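Local coordinates for tyrosine specific protein phosphatase (Trypanosoma cruzi, PDB 4AZ1), which probably removes phosphate groups from phosphotyrosine residues of proteins, at residues A[48-62]-A[73-85]. Residues are numbered along the deposited sequence; the frame is centred on the assembly and turned at random.
With FMT (formic acid), chain H.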
ATOM      1  N   LYS A  48      -0.669  -7.284   8.137  1.00 44.98           N
ATOM      2  CA  LYS A  48      -0.404  -5.852   8.069  1.00 44.56           C
ATOM      3  C   LYS A  48       0.303  -5.338   9.305  1.00 35.16           C
ATOM      4  O   LYS A  48       0.515  -4.130   9.464  1.00 33.54           O
ATOM      5  CB  LYS A  48      -1.698  -5.069   7.821  1.00 54.31           C
ATOM      6  CG  LYS A  48      -2.253  -5.263   6.416  1.00 51.61           C
ATOM      7  CD  LYS A  48      -3.613  -4.607   6.255  1.00 56.88           C
ATOM      8  CE  LYS A  48      -4.130  -4.784   4.825  1.00 61.65           C
ATOM      9  NZ  LYS A  48      -5.554  -4.374   4.704  1.00 60.48           N
ATOM     10  N   ASN A  49       0.662  -6.254  10.193  1.00 36.73           N
ATOM     11  CA  ASN A  49       1.454  -5.872  11.351  1.00 38.69           C
ATOM     12  C   ASN A  49       2.938  -5.928  11.008  1.00 39.49           C
ATOM     13  O   ASN A  49       3.422  -6.945  10.494  1.00 35.70           O
ATOM     14  CB  ASN A  49       1.115  -6.779  12.535  1.00 41.88           C
ATOM     15  CG  ASN A  49      -0.288  -6.536  13.059  1.00 42.80           C
ATOM     16  OD1 ASN A  49      -0.837  -5.444  12.891  1.00 43.95           O
ATOM     17  ND2 ASN A  49      -0.869  -7.541  13.708  1.00 43.95           N
ATOM     18  N   ARG A  50       3.653  -4.835  11.264  1.00 32.83           N
ATOM     19  CA  ARG A  50       5.091  -4.815  11.054  1.00 34.57           C
ATOM     20  C   ARG A  50       5.800  -5.780  12.022  1.00 36.22           C
ATOM     21  O   ARG A  50       6.753  -6.468  11.654  1.00 34.65           O
ATOM     22  CB  ARG A  50       5.627  -3.396  11.213  1.00 27.61           C
ATOM     23  CG  ARG A  50       7.122  -3.244  10.898  1.00 29.73           C
ATOM     24  CD  ARG A  50       7.576  -1.767  10.926  1.00 30.52           C
ATOM     25  NE  ARG A  50       6.981  -0.995   9.829  1.00 34.10           N
ATOM     26  CZ  ARG A  50       7.435  -0.995   8.577  1.00 33.28           C
ATOM     27  NH1 ARG A  50       8.504  -1.708   8.257  1.00 29.05           N
ATOM     28  NH2 ARG A  50       6.827  -0.276   7.636  1.00 32.43           N
ATOM     29  N   TYR A  51       5.329  -5.834  13.260  1.00 30.53           N
ATOM     30  CA  TYR A  51       5.912  -6.733  14.253  1.00 36.40           C
ATOM     31  C   TYR A  51       4.814  -7.635  14.817  1.00 37.57           C
ATOM     32  O   TYR A  51       3.783  -7.152  15.293  1.00 43.50           O
ATOM     33  CB  TYR A  51       6.583  -5.929  15.371  1.00 34.71           C
ATOM     34  CG  TYR A  51       7.658  -4.994  14.865  1.00 37.23           C
ATOM     35  CD1 TYR A  51       8.943  -5.459  14.609  1.00 36.37           C
ATOM     36  CD2 TYR A  51       7.387  -3.652  14.632  1.00 24.70           C
ATOM     37  CE1 TYR A  51       9.944  -4.609  14.137  1.00 32.43           C
ATOM     38  CE2 TYR A  51       8.388  -2.777  14.158  1.00 24.96           C
ATOM     39  CZ  TYR A  51       9.661  -3.274  13.906  1.00 37.16           C
ATOM     40  OH  TYR A  51      10.674  -2.448  13.443  1.00 36.35           O
ATOM     41  N   LEU A  52       5.045  -8.938  14.764  1.00 43.34           N
ATOM     42  CA  LEU A  52       4.047  -9.917  15.195  1.00 63.39           C
ATOM     43  C   LEU A  52       3.483  -9.719  16.613  1.00 61.87           C
ATOM     44  O   LEU A  52       2.280  -9.891  16.825  1.00 58.76           O
ATOM     45  CB  LEU A  52       4.586 -11.339  15.015  1.00 71.59           C
ATOM     46  CG  LEU A  52       4.728 -11.751  13.543  1.00 70.62           C
ATOM     47  CD1 LEU A  52       5.058 -13.226  13.411  1.00 69.80           C
ATOM     48  CD2 LEU A  52       3.472 -11.393  12.734  1.00 66.41           C
ATOM     49  N   ASP A  53       4.329  -9.328  17.562  1.00 61.26           N
ATOM     50  CA  ASP A  53       3.885  -9.179  18.951  1.00 63.47           C
ATOM     51  C   ASP A  53       3.693  -7.728  19.418  1.00 51.01           C
ATOM     52  O   ASP A  53       3.628  -7.452  20.628  1.00 48.20           O
ATOM     53  CB  ASP A  53       4.850  -9.902  19.896  1.00 74.58           C
ATOM     54  CG  ASP A  53       6.288  -9.476  19.693  1.00 74.09           C
ATOM     55  OD1 ASP A  53       6.524  -8.515  18.922  1.00 65.74           O
ATOM     56  OD2 ASP A  53       7.175 -10.102  20.310  1.00 76.67           O
ATOM     57  N   ILE A  54       3.621  -6.792  18.475  1.00 40.89           N
ATOM     58  CA  ILE A  54       3.257  -5.432  18.845  1.00 40.26           C
ATOM     59  C   ILE A  54       1.876  -5.196  18.279  1.00 37.96           C
ATOM     60  O   ILE A  54       1.723  -4.913  17.083  1.00 39.50           O
ATOM     61  CB  ILE A  54       4.234  -4.372  18.306  1.00 49.24           C
ATOM     62  CG1 ILE A  54       5.682  -4.746  18.645  1.00 52.53           C
ATOM     63  CG2 ILE A  54       3.862  -3.002  18.871  1.00 43.84           C
ATOM     64  CD1 ILE A  54       6.155  -4.291  20.012  1.00 53.18           C
ATOM     65  N   LEU A  55       0.874  -5.309  19.145  1.00 35.75           N
ATOM     66  CA  LEU A  55      -0.520  -5.297  18.721  1.00 40.15           C
ATOM     67  C   LEU A  55      -1.254  -4.098  19.310  1.00 46.22           C
ATOM     68  O   LEU A  55      -0.892  -3.609  20.382  1.00 47.49           O
ATOM     69  CB  LEU A  55      -1.208  -6.587  19.167  1.00 42.99           C
ATOM     70  CG  LEU A  55      -0.566  -7.902  18.726  1.00 48.79           C
ATOM     71  CD1 LEU A  55      -1.337  -9.086  19.297  1.00 52.60           C
ATOM     72  CD2 LEU A  55      -0.489  -7.997  17.207  1.00 45.74           C
ATOM     73  N   ALA A  56      -2.282  -3.629  18.606  1.00 37.57           N
ATOM     74  CA  ALA A  56      -3.090  -2.489  19.061  1.00 37.47           C
ATOM     75  C   ALA A  56      -4.273  -2.949  19.916  1.00 43.22           C
ATOM     76  O   ALA A  56      -5.020  -3.829  19.489  1.00 41.56           O
ATOM     77  CB  ALA A  56      -3.598  -1.712  17.848  1.00 35.55           C
ATOM     78  N   ASN A  57      -4.458  -2.351  21.098  1.00 42.52           N
ATOM     79  CA  ASN A  57      -5.617  -2.674  21.949  1.00 43.19           C
ATOM     80  C   ASN A  57      -6.939  -2.482  21.226  1.00 50.46           C
ATOM     81  O   ASN A  57      -7.134  -1.473  20.550  1.00 49.42           O
ATOM     82  CB  ASN A  57      -5.659  -1.810  23.218  1.00 44.79           C
ATOM     83  CG  ASN A  57      -4.372  -1.859  24.010  1.00 45.71           C
ATOM     84  OD1 ASN A  57      -3.274  -1.834  23.449  1.00 44.19           O
ATOM     85  ND2 ASN A  57      -4.501  -1.919  25.326  1.00 45.76           N
ATOM     86  N   GLU A  58      -7.852  -3.436  21.396  1.00 54.07           N
ATOM     87  CA  GLU A  58      -9.155  -3.382  20.749  1.00 56.62           C
ATOM     88  C   GLU A  58      -9.967  -2.172  21.206  1.00 61.57           C
ATOM     89  O   GLU A  58     -10.571  -1.473  20.393  1.00 51.30           O
ATOM     90  CB  GLU A  58      -9.935  -4.662  21.065  1.00 53.71           C
ATOM     91  CG  GLU A  58     -11.214  -4.833  20.268  1.00 63.51           C
ATOM     92  CD  GLU A  58     -10.949  -5.007  18.782  1.00 73.34           C
ATOM     93  OE1 GLU A  58      -9.912  -5.616  18.428  1.00 73.98           O
ATOM     94  OE2 GLU A  58     -11.779  -4.542  17.968  1.00 68.44           O
ATOM     95  N   ALA A  59      -9.972  -1.929  22.514  1.00 59.54           N
ATOM     96  CA  ALA A  59     -10.825  -0.902  23.112  1.00 57.79           C
ATOM     97  C   ALA A  59     -10.589   0.500  22.558  1.00 54.14           C
ATOM     98  O   ALA A  59     -11.510   1.311  22.515  1.00 56.14           O
ATOM     99  CB  ALA A  59     -10.655  -0.897  24.619  1.00 62.58           C
ATOM    100  N   THR A  60      -9.351   0.782  22.155  1.00 51.57           N
ATOM    101  CA  THR A  60      -8.988   2.107  21.674  1.00 51.62           C
ATOM    102  C   THR A  60      -8.446   2.059  20.242  1.00 48.89           C
ATOM    103  O   THR A  60      -7.803   3.005  19.772  1.00 44.91           O
ATOM    104  CB  THR A  60      -7.945   2.758  22.600  1.00 45.72           C
ATOM    105  OG1 THR A  60      -6.770   1.946  22.634  1.00 48.33           O
ATOM    106  CG2 THR A  60      -8.493   2.900  24.015  1.00 45.65           C
ATOM    107  N   LEU A  61      -8.719   0.957  19.550  1.00 49.74           N
ATOM    108  CA  LEU A  61      -8.247   0.770  18.180  1.00 44.26           C
ATOM    109  C   LEU A  61      -8.745   1.904  17.273  1.00 48.64           C
ATOM    110  O   LEU A  61      -9.931   2.220  17.267  1.00 46.16           O
ATOM    111  CB  LEU A  61      -8.727  -0.581  17.643  1.00 46.80           C
ATOM    112  CG  LEU A  61      -8.320  -0.917  16.204  1.00 43.84           C
ATOM    113  CD1 LEU A  61      -6.820  -1.148  16.126  1.00 38.17           C
ATOM    114  CD2 LEU A  61      -9.057  -2.126  15.722  1.00 47.95           C
ATOM    115  N   TYR A  62      -7.838   2.533  16.536  1.00 45.58           N
ATOM    116  CA  TYR A  62      -8.212   3.642  15.661  1.00 52.22           C
ATOM    117  C   TYR A  62      -8.114   3.201  14.203  1.00 56.40           C
ATOM    118  O   TYR A  62      -7.159   2.516  13.828  1.00 60.41           O
ATOM    119  CB  TYR A  62      -7.326   4.874  15.921  1.00 46.23           C
ATOM    120  CG  TYR A  62      -7.822   6.142  15.233  1.00 50.24           C
ATOM    121  CD1 TYR A  62      -8.800   6.939  15.824  1.00 51.78           C
ATOM    122  CD2 TYR A  62      -7.314   6.537  13.995  1.00 40.01           C
ATOM    123  CE1 TYR A  62      -9.261   8.095  15.204  1.00 52.08           C
ATOM    124  CE2 TYR A  62      -7.767   7.689  13.370  1.00 47.91           C
ATOM    125  CZ  TYR A  62      -8.741   8.465  13.979  1.00 52.16           C
ATOM    126  OH  TYR A  62      -9.199   9.608  13.360  1.00 52.58           O
ATOM    127  N   THR A  73     -15.464   0.044   9.392  1.00113.66           N
ATOM    128  CA  THR A  73     -14.221   0.627   8.885  1.00105.16           C
ATOM    129  C   THR A  73     -13.464  -0.430   8.086  1.00 94.03           C
ATOM    130  O   THR A  73     -13.005  -1.430   8.640  1.00 93.07           O
ATOM    131  CB  THR A  73     -13.296   1.196   9.981  1.00100.79           C
ATOM    132  OG1 THR A  73     -13.976   2.224  10.709  1.00105.74           O
ATOM    133  CG2 THR A  73     -12.059   1.797   9.336  1.00 92.56           C
ATOM    134  N   PRO A  74     -13.337  -0.205   6.771  1.00 88.29           N
ATOM    135  CA  PRO A  74     -12.759  -1.150   5.811  1.00 90.00           C
ATOM    136  C   PRO A  74     -11.232  -1.105   5.726  1.00 88.85           C
ATOM    137  O   PRO A  74     -10.659  -1.661   4.783  1.00 94.18           O
ATOM    138  CB  PRO A  74     -13.358  -0.686   4.481  1.00 91.28           C
ATOM    139  CG  PRO A  74     -13.509   0.796   4.655  1.00 90.91           C
ATOM    140  CD  PRO A  74     -13.840   1.016   6.112  1.00 88.63           C
ATOM    141  N   TYR A  75     -10.571  -0.476   6.683  0.54 78.76           N
ATOM    142  CA  TYR A  75      -9.121  -0.521   6.672  0.54 72.47           C
ATOM    143  C   TYR A  75      -8.556  -0.693   8.066  0.54 70.92           C
ATOM    144  O   TYR A  75      -9.221  -0.435   9.069  0.54 72.83           O
ATOM    145  CB  TYR A  75      -8.528   0.711   5.990  0.54 65.47           C
ATOM    146  CG  TYR A  75      -9.094   2.007   6.492  0.54 57.68           C
ATOM    147  CD1 TYR A  75      -8.708   2.519   7.715  0.54 41.73           C
ATOM    148  CD2 TYR A  75     -10.017   2.721   5.739  0.54 59.56           C
ATOM    149  CE1 TYR A  75      -9.216   3.698   8.180  0.54 51.87           C
ATOM    150  CE2 TYR A  75     -10.535   3.908   6.199  0.54 59.52           C
ATOM    151  CZ  TYR A  75     -10.128   4.392   7.424  0.54 58.29           C
ATOM    152  OH  TYR A  75     -10.633   5.576   7.905  0.54 60.55           O
ATOM    153  N   TYR A  76      -7.310  -1.129   8.110  1.00 60.92           N
ATOM    154  CA  TYR A  76      -6.655  -1.428   9.366  1.00 48.11           C
ATOM    155  C   TYR A  76      -5.335  -0.693   9.441  1.00 46.76           C
ATOM    156  O   TYR A  76      -4.487  -0.792   8.537  1.00 41.92           O
ATOM    157  CB  TYR A  76      -6.436  -2.939   9.531  1.00 49.33           C
ATOM    158  CG  TYR A  76      -5.513  -3.300  10.684  1.00 44.71           C
ATOM    159  CD1 TYR A  76      -6.007  -3.450  11.970  1.00 40.85           C
ATOM    160  CD2 TYR A  76      -4.152  -3.508  10.477  1.00 39.55           C
ATOM    161  CE1 TYR A  76      -5.176  -3.778  13.020  1.00 36.33           C
ATOM    162  CE2 TYR A  76      -3.312  -3.842  11.529  1.00 39.50           C
ATOM    163  CZ  TYR A  76      -3.833  -3.974  12.794  1.00 42.21           C
ATOM    164  OH  TYR A  76      -3.008  -4.305  13.839  1.00 46.24           O
ATOM    165  N   ILE A  77      -5.177   0.074  10.512  1.00 39.71           N
ATOM    166  CA  ILE A  77      -3.870   0.510  10.912  1.00 36.82           C
ATOM    167  C   ILE A  77      -3.636  -0.073  12.308  1.00 47.30           C
ATOM    168  O   ILE A  77      -4.569  -0.168  13.120  1.00 49.66           O
ATOM    169  CB  ILE A  77      -3.719   2.042  10.864  1.00 47.48           C
ATOM    170  CG1 ILE A  77      -4.461   2.710  12.016  1.00 39.86           C
ATOM    171  CG2 ILE A  77      -4.206   2.589   9.494  1.00 35.64           C
ATOM    172  CD1 ILE A  77      -3.895   4.083  12.384  1.00 43.95           C
ATOM    173  N   ASN A  78      -2.415  -0.529  12.564  1.00 42.22           N
ATOM    174  CA  ASN A  78      -2.040  -0.968  13.906  1.00 46.52           C
ATOM    175  C   ASN A  78      -1.854   0.303  14.736  1.00 49.18           C
ATOM    176  O   ASN A  78      -0.738   0.830  14.840  1.00 51.05           O
ATOM    177  CB  ASN A  78      -0.743  -1.775  13.828  1.00 37.93           C
ATOM    178  CG  ASN A  78      -0.316  -2.358  15.157  1.00 45.66           C
ATOM    179  OD1 ASN A  78      -0.451  -1.732  16.209  1.00 56.11           O
ATOM    180  ND2 ASN A  78       0.234  -3.565  15.109  1.00 42.20           N
ATOM    181  N   GLY A  79      -2.951   0.827  15.284  1.00 34.37           N
ATOM    182  CA  GLY A  79      -2.886   2.109  15.970  1.00 40.15           C
ATOM    183  C   GLY A  79      -3.986   2.327  16.987  1.00 43.23           C
ATOM    184  O   GLY A  79      -5.039   1.689  16.926  1.00 46.06           O
ATOM    185  N   ASN A  80      -3.744   3.236  17.928  1.00 38.19           N
ATOM    186  CA  ASN A  80      -4.719   3.513  18.976  1.00 33.80           C
ATOM    187  C   ASN A  80      -4.901   5.002  19.203  1.00 39.88           C
ATOM    188  O   ASN A  80      -3.958   5.790  19.030  1.00 41.93           O
ATOM    189  CB  ASN A  80      -4.297   2.861  20.290  1.00 41.68           C
ATOM    190  CG  ASN A  80      -4.219   1.350  20.195  1.00 45.69           C
ATOM    191  OD1 ASN A  80      -3.174   0.796  19.842  1.00 43.61           O
ATOM    192  ND2 ASN A  80      -5.323   0.672  20.525  1.00 36.17           N
ATOM    193  N   LEU A  81      -6.113   5.380  19.597  1.00 43.37           N
ATOM    194  CA  LEU A  81      -6.429   6.762  19.945  1.00 48.42           C
ATOM    195  C   LEU A  81      -5.875   7.064  21.335  1.00 43.34           C
ATOM    196  O   LEU A  81      -6.257   6.424  22.300  1.00 39.04           O
ATOM    197  CB  LEU A  81      -7.950   6.970  19.960  1.00 44.11           C
ATOM    198  CG  LEU A  81      -8.435   8.410  20.145  1.00 44.09           C
ATOM    199  CD1 LEU A  81      -7.908   9.272  19.028  1.00 41.94           C
ATOM    200  CD2 LEU A  81      -9.967   8.520  20.215  1.00 46.89           C
ATOM    201  N   ILE A  82      -4.969   8.026  21.449  1.00 45.96           N
ATOM    202  CA  ILE A  82      -4.495   8.387  22.775  1.00 47.02           C
ATOM    203  C   ILE A  82      -5.165   9.662  23.260  1.00 45.20           C
ATOM    204  O   ILE A  82      -5.025  10.713  22.638  1.00 44.44           O
ATOM    205  CB  ILE A  82      -2.977   8.568  22.814  1.00 43.72           C
ATOM    206  CG1 ILE A  82      -2.284   7.383  22.122  1.00 34.66           C
ATOM    207  CG2 ILE A  82      -2.510   8.719  24.275  1.00 43.40           C
ATOM    208  CD1 ILE A  82      -2.402   6.070  22.878  1.00 42.24           C
ATOM    209  N   ASP A  83      -5.882   9.568  24.377  1.00 42.19           N
ATOM    210  CA  ASP A  83      -6.588  10.714  24.937  1.00 49.34           C
ATOM    211  C   ASP A  83      -6.144  10.909  26.386  1.00 50.98           C
ATOM    212  O   ASP A  83      -6.334  10.024  27.225  1.00 51.56           O
ATOM    213  CB  ASP A  83      -8.105  10.482  24.861  1.00 60.79           C
ATOM    214  CG  ASP A  83      -8.926  11.646  25.434  1.00 68.58           C
ATOM    215  OD1 ASP A  83      -8.578  12.831  25.209  1.00 66.84           O
ATOM    216  OD2 ASP A  83      -9.944  11.364  26.103  1.00 77.76           O
ATOM    217  N   LEU A  84      -5.536  12.056  26.678  1.00 48.12           N
ATOM    218  CA  LEU A  84      -5.088  12.354  28.040  1.00 57.75           C
ATOM    219  C   LEU A  84      -5.774  13.588  28.635  1.00 54.75           C
ATOM    220  O   LEU A  84      -5.212  14.226  29.529  1.00 54.66           O
ATOM    221  CB  LEU A  84      -3.570  12.549  28.066  1.00 55.72           C
ATOM    222  CG  LEU A  84      -2.734  11.358  27.585  1.00 59.93           C
ATOM    223  CD1 LEU A  84      -1.403  11.803  26.990  1.00 55.46           C
ATOM    224  CD2 LEU A  84      -2.504  10.377  28.724  1.00 58.08           C
ATOM    225  N   ASP A  85      -6.969  13.922  28.145  1.00 59.38           N
ATOM    226  CA  ASP A  85      -7.719  15.086  28.644  1.00 70.18           C
ATOM    227  C   ASP A  85      -6.940  16.366  28.366  1.00 67.42           C
ATOM    228  O   ASP A  85      -6.849  17.255  29.213  1.00 69.81           O
ATOM    229  CB  ASP A  85      -8.007  14.974  30.153  1.00 79.96           C
ATOM    230  CG  ASP A  85      -8.922  13.813  30.497  1.00 93.32           C
ATOM    231  OD1 ASP A  85      -9.891  13.576  29.746  1.00 98.07           O
ATOM    232  OD2 ASP A  85      -8.672  13.145  31.527  1.00 94.86           O
TER
HETATM  233  C   FMT H1306      -0.180   1.478  10.211  1.00 68.43           C
HETATM  234  O1  FMT H1306      -0.671   0.391  10.545  1.00 61.87           O
HETATM  235  O2  FMT H1306      -0.112   2.490  10.927  1.00 57.81           O
HETATM  236  O   HOH W   1      -7.284  -0.154  12.652  1.00 45.29           O
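Asn80 reaches from strand 79-82, the outermost strand on one side of the mixed sheet of this protein tyrosine phosphatase fold, into the loop 48-62 that wraps past it. Its side chain can be followed outward. Asn80 CB lies 3.5 Å from Thr60 OG1; CG, anti to the carbonyl carbon (chi1 -62°), then turns the amide into the curve of the loop. Asn80 OD1 lies 3.2 Å from Ala56 CB, where a methyl is small enough to sit against it, and is hydrogen-bonded to Arg267. Asn80 ND2 points the other way and donates to Thr60 OG1 (2.9 Å) and, weakly, to Asn57 O. An amide suits this place because its NH2 can serve two acceptors while its oxygen receives the arginine. The threonine hydroxyl suits its own because it also pairs with Gln266 O, joining loop and strand to the C-terminal end of helix 255-266.

Beside this amide the backbones form a single bridge between Leu61 and Asn80: Leu81 N bonds to Thr60 O, and Tyr62 N meets Gly79 O almost straight (172° at the hydrogen). The other edge of the strand is taken by strand 90-93. Past the bridge, Tyr62 lays CD1 near Leu81 CD1, and a water links Tyr62 O to Ile77 N.

A second asparagine fastens the far end of the loop, again through an NH2 with two acceptors. With CG anti to its backbone N (chi1 -176°), Asn78 sends ND2 to Ile54 O, 2.8 Å away and close to the amide plane, and to Asn49 OD1; its backbone N holds a formic acid molecule, probably from the crystallisation liquor. OD1 of the buried Asn49 accepts from two donors on distinct approaches: Asn78 ND2 comes from above the carbonyl plane, 3.1 Å away, while Tyr76 OH lies in that plane, on a lone pair, 2.6 Å from OD1.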